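PDB 6U94: RND efflux system, outer membrane lipoprotein, NodT family from Burkholderia mallei, which probably serves as the outer-membrane exit channel of an RND-type efflux system. Local coordinates for residues R192-A197 and D425-L430; R407-R412 and F421-A426; A386-E391 and K441-T446. All coordinates share one frame; numbering follows the deposited sequence.

Contact 1: R192-A197 and D425-L430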
loop_
_atom_site.group_PDB
_atom_site.type_symbol
_atom_site.label_atom_id
_atom_site.label_comp_id
_atom_site.label_asym_id
_atom_site.label_seq_id
_atom_site.Cartn_x
_atom_site.Cartn_y
_atom_site.Cartn_z
ATOM N N ARG A 192 -30.186 -5.359 5.212
ATOM C CA ARG A 192 -31.221 -5.992 6.025
ATOM C C ARG A 192 -31.945 -4.973 6.895
ATOM O O ARG A 192 -33.170 -5.042 7.051
ATOM C CB ARG A 192 -30.610 -7.096 6.888
ATOM N N SER A 193 -31.207 -4.020 7.469
ATOM C CA SER A 193 -31.840 -2.997 8.296
ATOM C C SER A 193 -32.740 -2.094 7.465
ATOM O O SER A 193 -33.825 -1.706 7.913
ATOM C CB SER A 193 -30.775 -2.173 9.019
ATOM O OG SER A 193 -30.010 -2.982 9.894
ATOM N N GLN A 194 -32.312 -1.753 6.246
ATOM C CA GLN A 194 -33.110 -0.856 5.418
ATOM C C GLN A 194 -34.330 -1.555 4.834
ATOM O O GLN A 194 -35.329 -0.893 4.526
ATOM C CB GLN A 194 -32.247 -0.259 4.307
ATOM C CG GLN A 194 -31.145 0.652 4.818
ATOM C CD GLN A 194 -31.641 1.647 5.855
ATOM O OE1 GLN A 194 -31.054 1.781 6.929
ATOM N NE2 GLN A 194 -32.720 2.353 5.534
ATOM N N GLN A 195 -34.274 -2.880 4.667
ATOM C CA GLN A 195 -35.466 -3.611 4.248
ATOM C C GLN A 195 -36.523 -3.601 5.344
ATOM O O GLN A 195 -37.722 -3.522 5.056
ATOM C CB GLN A 195 -35.104 -5.046 3.865
ATOM C CG GLN A 195 -34.432 -5.181 2.511
ATOM C CD GLN A 195 -34.064 -6.615 2.189
ATOM O OE1 GLN A 195 -34.289 -7.521 2.992
ATOM N NE2 GLN A 195 -33.495 -6.831 1.008
ATOM N N ASP A 196 -36.097 -3.688 6.606
ATOM C CA ASP A 196 -37.044 -3.596 7.710
ATOM C C ASP A 196 -37.536 -2.167 7.899
ATOM O O ASP A 196 -38.680 -1.956 8.319
ATOM C CB ASP A 196 -36.405 -4.117 8.995
ATOM C CG ASP A 196 -35.788 -5.491 8.823
ATOM O OD1 ASP A 196 -36.168 -6.195 7.864
ATOM O OD2 ASP A 196 -34.928 -5.869 9.646
ATOM N N ALA A 197 -36.693 -1.178 7.594
ATOM C CA ALA A 197 -37.141 0.208 7.629
ATOM C C ALA A 197 -38.184 0.469 6.549
ATOM O O ALA A 197 -39.191 1.141 6.798
ATOM C CB ALA A 197 -35.946 1.150 7.469
ATOM N N ASP A 425 -31.534 11.084 5.544
ATOM C CA ASP A 425 -30.291 11.798 5.271
ATOM C C ASP A 425 -29.164 11.328 6.182
ATOM O O ASP A 425 -28.014 11.199 5.744
ATOM C CB ASP A 425 -30.510 13.304 5.424
ATOM C CG ASP A 425 -29.265 14.109 5.117
ATOM O OD1 ASP A 425 -28.429 13.640 4.315
ATOM O OD2 ASP A 425 -29.116 15.209 5.686
ATOM N N ALA A 426 -29.471 11.066 7.456
ATOM C CA ALA A 426 -28.430 10.657 8.393
ATOM C C ALA A 426 -27.935 9.245 8.095
ATOM O O ALA A 426 -26.727 8.984 8.145
ATOM C CB ALA A 426 -28.946 10.753 9.827
ATOM N N GLN A 427 -28.853 8.323 7.790
ATOM C CA GLN A 427 -28.453 6.955 7.476
ATOM C C GLN A 427 -27.593 6.908 6.220
ATOM O O GLN A 427 -26.596 6.178 6.167
ATOM C CB GLN A 427 -29.693 6.073 7.312
ATOM C CG GLN A 427 -29.400 4.605 7.016
ATOM C CD GLN A 427 -29.156 4.330 5.541
ATOM O OE1 GLN A 427 -29.559 5.110 4.676
ATOM N NE2 GLN A 427 -28.485 3.222 5.250
ATOM N N ARG A 428 -27.970 7.676 5.195
ATOM C CA ARG A 428 -27.216 7.680 3.946
ATOM C C ARG A 428 -25.807 8.224 4.153
ATOM O O ARG A 428 -24.848 7.733 3.543
ATOM C CB ARG A 428 -27.977 8.493 2.898
ATOM C CG ARG A 428 -27.124 9.440 2.076
ATOM C CD ARG A 428 -27.979 10.356 1.214
ATOM N NE ARG A 428 -28.228 11.647 1.849
ATOM C CZ ARG A 428 -28.831 12.666 1.246
ATOM N NH1 ARG A 428 -29.249 12.544 -0.005
ATOM N NH2 ARG A 428 -29.017 13.809 1.892
ATOM N N GLN A 429 -25.658 9.232 5.017
ATOM C CA GLN A 429 -24.326 9.734 5.332
ATOM C C GLN A 429 -23.558 8.757 6.210
ATOM O O GLN A 429 -22.334 8.637 6.080
ATOM C CB GLN A 429 -24.418 11.095 6.022
ATOM C CG GLN A 429 -24.868 12.225 5.120
ATOM C CD GLN A 429 -24.796 13.572 5.812
ATOM O OE1 GLN A 429 -24.118 13.724 6.829
ATOM N NE2 GLN A 429 -25.500 14.559 5.267
ATOM N N LEU A 430 -24.252 8.056 7.109
ATOM C CA LEU A 430 -23.581 7.099 7.983
ATOM C C LEU A 430 -23.021 5.927 7.185
ATOM O O LEU A 430 -21.859 5.542 7.359
ATOM C CB LEU A 430 -24.550 6.609 9.059
ATOM C CG LEU A 430 -24.052 5.501 9.991
ATOM C CD1 LEU A 430 -22.862 5.974 10.809
ATOM C CD2 LEU A 430 -25.174 5.025 10.900
#
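The amides of Gln-194 and Gln-427 meet from opposite directions with their planes 33° apart, so they are neither stacked in parallel nor set at right angles. Their carboxamide carbons, Gln-194 CD and Gln-427 CD, are 3.7 Å apart. The closest approach is made by Gln-194 OE1, which comes against the methylene of the other chain, 3.3 Å from Gln-427 CG. Which end of the Gln-427 amide is oxygen and which nitrogen is uncertain, so the evidence supports close van der Waals packing and leaves the polar part of the interaction open. Both chains are folded at their second torsion. In Gln-427, CG stands anti to the backbone N (chi1 -178°), which carries it toward Gln-194, and the bend that follows (chi2 -84°) turns the amide to lie beside that of Gln-194. The backbones stay well separated: the nearest pair of CA atoms, Gln-194 CA and Gln-427 CA, lies 9.3 Å apart. The buried surface is correspondingly small, 88 Å², and comes from these two residues, both buried in the protein. Gln-194 also packs on Val-222 of helix 211-247, while Leu-430 touches Ile-399 and Leu-402 of helix 362-415. Two long helices, roughly antiparallel here, with bent glutamine side chains meeting between them, fit the coiled helical bundle of TolC-like outer membrane factors.

Contact 2: R407-R412 and F421-A426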
loop_
_atom_site.group_PDB
_atom_site.type_symbol
_atom_site.label_atom_id
_atom_site.label_comp_id
_atom_site.label_asym_id
_atom_site.label_seq_id
_atom_site.Cartn_x
_atom_site.Cartn_y
_atom_site.Cartn_z
ATOM N N ARG A 407 -29.704 8.430 15.589
ATOM C CA ARG A 407 -30.468 7.998 16.757
ATOM C C ARG A 407 -31.459 9.068 17.196
ATOM O O ARG A 407 -32.613 8.761 17.519
ATOM C CB ARG A 407 -29.522 7.644 17.904
ATOM C CG ARG A 407 -30.223 7.050 19.114
ATOM C CD ARG A 407 -29.250 6.772 20.252
ATOM N NE ARG A 407 -28.861 7.990 20.956
ATOM C CZ ARG A 407 -29.497 8.474 22.019
ATOM N NH1 ARG A 407 -30.556 7.841 22.507
ATOM N NH2 ARG A 407 -29.075 9.589 22.600
ATOM N N LEU A 408 -31.027 10.331 17.225
ATOM C CA LEU A 408 -31.939 11.417 17.563
ATOM C C LEU A 408 -32.952 11.671 16.457
ATOM O O LEU A 408 -34.032 12.205 16.730
ATOM C CB LEU A 408 -31.147 12.689 17.862
ATOM C CG LEU A 408 -30.154 12.557 19.020
ATOM C CD1 LEU A 408 -29.331 13.825 19.182
ATOM C CD2 LEU A 408 -30.885 12.218 20.314
ATOM N N ALA A 409 -32.628 11.297 15.218
ATOM C CA ALA A 409 -33.607 11.367 14.141
ATOM C C ALA A 409 -34.636 10.249 14.254
ATOM O O ALA A 409 -35.838 10.492 14.093
ATOM C CB ALA A 409 -32.899 11.311 12.788
ATOM N N ASP A 410 -34.179 9.020 14.520
ATOM C CA ASP A 410 -35.101 7.905 14.720
ATOM C C ASP A 410 -36.066 8.188 15.863
ATOM O O ASP A 410 -37.233 7.784 15.818
ATOM C CB ASP A 410 -34.321 6.618 14.995
ATOM C CG ASP A 410 -33.634 6.074 13.760
ATOM O OD1 ASP A 410 -34.247 6.104 12.674
ATOM O OD2 ASP A 410 -32.480 5.612 13.879
ATOM N N MET A 411 -35.593 8.886 16.896
ATOM C CA MET A 411 -36.435 9.158 18.054
ATOM C C MET A 411 -37.518 10.177 17.723
ATOM O O MET A 411 -38.683 9.997 18.098
ATOM C CB MET A 411 -35.571 9.639 19.218
ATOM C CG MET A 411 -36.098 9.273 20.592
ATOM S SD MET A 411 -34.831 9.493 21.857
ATOM C CE MET A 411 -33.538 8.430 21.221
ATOM N N ARG A 412 -37.157 11.254 17.017
ATOM C CA ARG A 412 -38.148 12.267 16.671
ATOM C C ARG A 412 -39.135 11.762 15.629
ATOM O O ARG A 412 -40.284 12.221 15.593
ATOM C CB ARG A 412 -37.465 13.543 16.176
ATOM C CG ARG A 412 -36.736 14.323 17.256
ATOM C CD ARG A 412 -36.427 15.744 16.806
ATOM N NE ARG A 412 -35.943 15.794 15.429
ATOM C CZ ARG A 412 -34.698 15.507 15.056
ATOM N NH1 ARG A 412 -33.797 15.137 15.956
ATOM N NH2 ARG A 412 -34.355 15.583 13.778
ATOM N N PHE A 421 -37.359 12.451 6.553
ATOM C CA PHE A 421 -36.186 12.877 5.796
ATOM C C PHE A 421 -34.931 12.886 6.663
ATOM O O PHE A 421 -33.834 12.575 6.183
ATOM C CB PHE A 421 -36.420 14.258 5.185
ATOM C CG PHE A 421 -35.183 14.870 4.594
ATOM C CD1 PHE A 421 -34.699 14.440 3.369
ATOM C CD2 PHE A 421 -34.493 15.864 5.269
ATOM C CE1 PHE A 421 -33.554 14.993 2.824
ATOM C CE2 PHE A 421 -33.347 16.422 4.731
ATOM C CZ PHE A 421 -32.877 15.986 3.505
ATOM N N GLY A 422 -35.072 13.229 7.945
ATOM C CA GLY A 422 -33.910 13.292 8.818
ATOM C C GLY A 422 -33.255 11.940 9.030
ATOM O O GLY A 422 -32.026 11.836 9.069
ATOM N N VAL A 423 -34.064 10.889 9.178
ATOM C CA VAL A 423 -33.517 9.537 9.265
ATOM C C VAL A 423 -32.866 9.147 7.946
ATOM O O VAL A 423 -31.768 8.576 7.920
ATOM C CB VAL A 423 -34.621 8.539 9.668
ATOM C CG1 VAL A 423 -34.083 7.118 9.664
ATOM C CG2 VAL A 423 -35.192 8.899 11.034
ATOM N N PHE A 424 -33.529 9.465 6.830
ATOM C CA PHE A 424 -32.995 9.130 5.513
ATOM C C PHE A 424 -31.635 9.778 5.286
ATOM O O PHE A 424 -30.675 9.111 4.883
ATOM C CB PHE A 424 -33.988 9.560 4.431
ATOM C CG PHE A 424 -33.399 9.607 3.051
ATOM C CD1 PHE A 424 -33.209 8.444 2.328
ATOM C CD2 PHE A 424 -33.038 10.814 2.476
ATOM C CE1 PHE A 424 -32.667 8.479 1.060
ATOM C CE2 PHE A 424 -32.493 10.856 1.204
ATOM C CZ PHE A 424 -32.309 9.687 0.497
ATOM N N ASP A 425 -31.534 11.084 5.544
ATOM C CA ASP A 425 -30.291 11.798 5.271
ATOM C C ASP A 425 -29.164 11.328 6.182
ATOM O O ASP A 425 -28.014 11.199 5.744
ATOM C CB ASP A 425 -30.510 13.304 5.424
ATOM C CG ASP A 425 -29.265 14.109 5.117
ATOM O OD1 ASP A 425 -28.429 13.640 4.315
ATOM O OD2 ASP A 425 -29.116 15.209 5.686
ATOM N N ALA A 426 -29.471 11.066 7.456
ATOM C CA ALA A 426 -28.430 10.657 8.393
ATOM C C ALA A 426 -27.935 9.245 8.095
ATOM O O ALA A 426 -26.727 8.984 8.145
ATOM C CB ALA A 426 -28.946 10.753 9.827
#
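Asp-410 and Val-423 are brought together by two first torsions. Asp-410 holds CG beside its backbone N (chi1 -73°), which swings the carboxylate toward the opposing helix although the side chain leaves the backbone at a slant to it. Val-423 has CG1 anti to the backbone N (chi1 176°) and CG2 beside that N, so both methyls are presented to the same carboxylate oxygen. Asp-410 OD1 therefore lies 3.2 Å from Val-423 CG1 and 3.4 Å from Val-423 CG2, a tight approach, with the two side chains crossing at about a right angle. This is a contact of an oxygen with methyl groups; the polar partner of the carboxylate is Lys-406, one turn earlier, whose NZ forms a salt bridge with OD2.

The apolar contact is between Ala-409 CB and Val-423 CG2, 3.8 Å apart. Separately, the carbonyl O of Ala-409 is 3.5 Å from Val-423 CG2, so this methyl meets both the CB and the O of Ala-409, with Asp-410 OD1 as a further neighbour. Ala-409 CB also rests on the main chain of the other helix, 3.8 Å from Gly-422 C, where glycine offers no side chain. Small residues at this level let the backbones come close: Ala-409 CA and Val-423 CA are 5.2 Å apart, and the segment axes approach to 8.4 Å. The axes run nearly antiparallel, at 158°.

The pair closes the turn end of the hairpin formed by helices 362-415 and 421-454. Beside the turn, Val-423 also touches Phe-413, and Arg-412 forms a salt bridge with Asp-418 in the connection. From the second helix, Phe-421 and Phe-424 pack on Arg-217 of helix 211-247, tying the hairpin tip to that helix.

Contact 3: A386-E391 and K441-T446; sequences ATYERE and KLAGLT
An antiparallel helical hairpin, built from helices 362-415 and 421-454, is joined here by a CH-pi contact between Tyr-388 and Ala-443. The methyl of Ala-443 sits over the centre of the Tyr-388 ring: CB is 3.7 Å from the ring centroid and only 2° off the ring normal. The approach is thus squarely onto the face, and the ring carbons are almost equally distant, Tyr-388 CD1 for example lying 3.9 Å from Ala-443 CB. On the same side of the ring plane, Tyr-388 CD2 comes 3.7 Å from Ala-443 O. Closer to the helix, Tyr-388 CB approaches Gly-444 N at 4.0 Å. Setting CG beside the backbone N (chi1 -69°) lays the ring alongside the opposing helix, and the small residues Ala-443 and Gly-444 give it a shallow surface to rest on. The closeness of the helices follows, since Tyr-388 CA and Gly-444 CA are 5.4 Å apart. No hydrogen bond crosses between the two segments, and the contact rests on packing over 147 Å² of buried surface. Lys-441 continues the same interface, touching Val-392 and Glu-396 of helix 362-415. On another side of helix 421-454, Leu-442 and Leu-445 pack against Leu-175 of helix 156-203, and Thr-446 OG1 is hydrogen-bonded to Asn-172 OD1 of that helix.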
loop_
_atom_site.group_PDB
_atom_site.type_symbol
_atom_site.label_atom_id
_atom_site.label_comp_id
_atom_site.label_asym_id
_atom_site.label_seq_id
_atom_site.Cartn_x
_atom_site.Cartn_y
_atom_site.Cartn_z
ATOM N N ALA A 386 1.002 8.381 7.698
ATOM C CA ALA A 386 0.537 9.294 8.734
ATOM C C ALA A 386 -0.730 10.021 8.304
ATOM O O ALA A 386 -1.601 10.297 9.137
ATOM C CB ALA A 386 1.639 10.297 9.081
ATOM N N THR A 387 -0.853 10.329 7.011
ATOM C CA THR A 387 -2.082 10.932 6.505
ATOM C C THR A 387 -3.254 9.963 6.606
ATOM O O THR A 387 -4.352 10.347 7.030
ATOM C CB THR A 387 -1.885 11.384 5.056
ATOM O OG1 THR A 387 -0.938 12.456 5.017
ATOM C CG2 THR A 387 -3.204 11.854 4.459
ATOM N N TYR A 388 -3.035 8.699 6.238
ATOM C CA TYR A 388 -4.118 7.723 6.263
ATOM C C TYR A 388 -4.581 7.433 7.687
ATOM O O TYR A 388 -5.782 7.266 7.928
ATOM C CB TYR A 388 -3.681 6.437 5.567
ATOM C CG TYR A 388 -3.512 6.587 4.074
ATOM C CD1 TYR A 388 -4.444 7.287 3.319
ATOM C CD2 TYR A 388 -2.416 6.041 3.420
ATOM C CE1 TYR A 388 -4.294 7.431 1.951
ATOM C CE2 TYR A 388 -2.257 6.180 2.051
ATOM C CZ TYR A 388 -3.197 6.873 1.320
ATOM O OH TYR A 388 -3.041 7.014 -0.040
ATOM N N GLU A 389 -3.647 7.354 8.640
ATOM C CA GLU A 389 -4.036 7.131 10.027
ATOM C C GLU A 389 -4.787 8.332 10.581
ATOM O O GLU A 389 -5.666 8.172 11.436
ATOM C CB GLU A 389 -2.803 6.824 10.881
ATOM C CG GLU A 389 -1.941 5.669 10.371
ATOM C CD GLU A 389 -2.512 4.297 10.690
ATOM O OE1 GLU A 389 -1.814 3.293 10.424
ATOM O OE2 GLU A 389 -3.647 4.216 11.207
ATOM N N ARG A 390 -4.459 9.535 10.103
ATOM C CA ARG A 390 -5.229 10.719 10.467
ATOM C C ARG A 390 -6.647 10.635 9.917
ATOM O O ARG A 390 -7.614 10.945 10.622
ATOM C CB ARG A 390 -4.531 11.977 9.948
ATOM C CG ARG A 390 -3.927 12.860 11.024
ATOM C CD ARG A 390 -2.717 13.601 10.483
ATOM N NE ARG A 390 -2.987 14.209 9.184
ATOM C CZ ARG A 390 -2.058 14.434 8.259
ATOM N NH1 ARG A 390 -0.795 14.095 8.487
ATOM N NH2 ARG A 390 -2.394 14.990 7.103
ATOM N N GLU A 391 -6.788 10.205 8.661
ATOM C CA GLU A 391 -8.110 10.106 8.053
ATOM C C GLU A 391 -8.965 9.047 8.735
ATOM O O GLU A 391 -10.188 9.208 8.848
ATOM C CB GLU A 391 -7.982 9.810 6.562
ATOM C CG GLU A 391 -7.860 11.055 5.701
ATOM C CD GLU A 391 -9.072 11.964 5.825
ATOM O OE1 GLU A 391 -10.204 11.442 5.934
ATOM O OE2 GLU A 391 -8.894 13.200 5.815
ATOM N N LYS A 441 -8.654 2.377 6.216
ATOM C CA LYS A 441 -7.855 1.418 6.971
ATOM C C LYS A 441 -6.980 0.589 6.039
ATOM O O LYS A 441 -5.807 0.336 6.340
ATOM C CB LYS A 441 -8.761 0.511 7.803
ATOM C CG LYS A 441 -9.402 1.188 9.006
ATOM C CD LYS A 441 -10.240 0.202 9.803
ATOM C CE LYS A 441 -10.719 0.814 11.109
ATOM N NZ LYS A 441 -11.458 -0.172 11.946
ATOM N N LEU A 442 -7.531 0.168 4.898
ATOM C CA LEU A 442 -6.762 -0.628 3.949
ATOM C C LEU A 442 -5.615 0.178 3.358
ATOM O O LEU A 442 -4.510 -0.346 3.178
ATOM C CB LEU A 442 -7.677 -1.153 2.845
ATOM C CG LEU A 442 -6.989 -1.887 1.691
ATOM C CD1 LEU A 442 -6.189 -3.075 2.202
ATOM C CD2 LEU A 442 -8.017 -2.335 0.677
ATOM N N ALA A 443 -5.853 1.457 3.059
ATOM C CA ALA A 443 -4.788 2.302 2.533
ATOM C C ALA A 443 -3.632 2.403 3.520
ATOM O O ALA A 443 -2.461 2.403 3.117
ATOM C CB ALA A 443 -5.336 3.688 2.197
ATOM N N GLY A 444 -3.940 2.489 4.816
ATOM C CA GLY A 444 -2.884 2.486 5.816
ATOM C C GLY A 444 -2.075 1.204 5.800
ATOM O O GLY A 444 -0.846 1.230 5.906
ATOM N N LEU A 445 -2.753 0.062 5.664
ATOM C CA LEU A 445 -2.047 -1.209 5.550
ATOM C C LEU A 445 -1.244 -1.267 4.258
ATOM O O LEU A 445 -0.068 -1.654 4.261
ATOM C CB LEU A 445 -3.042 -2.367 5.617
ATOM C CG LEU A 445 -3.876 -2.460 6.895
ATOM C CD1 LEU A 445 -4.858 -3.617 6.813
ATOM C CD2 LEU A 445 -2.969 -2.605 8.106
ATOM N N THR A 446 -1.867 -0.874 3.143
ATOM C CA THR A 446 -1.186 -0.883 1.854
ATOM C C THR A 446 0.094 -0.058 1.895
ATOM O O THR A 446 1.125 -0.471 1.350
ATOM C CB THR A 446 -2.125 -0.362 0.764
ATOM O OG1 THR A 446 -3.192 -1.295 0.565
ATOM C CG2 THR A 446 -1.378 -0.159 -0.554
#

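In the fold
Helix 421-454 takes part in all three contacts. Contacts 2 and 3 pair it with helix 362-415, and contact 1 pairs it with helix 156-203. Along the chain, 192-197 comes first, then 386-391, 407-412, 421-426 with the overlapping 425-430, and finally 441-446. Contact 2 therefore lies near the turn, and contact 3 further along the same hairpin, their centres about 30 Å apart. Contacts 1 and 2 are neighbours, with centres about 10 Å apart and Asp-425 and Ala-426 in common; the centres of contacts 1 and 3 are about 27 Å apart. Together they join the hairpin to itself at two levels and to an earlier long helix, consistent with an elongated helical bundle.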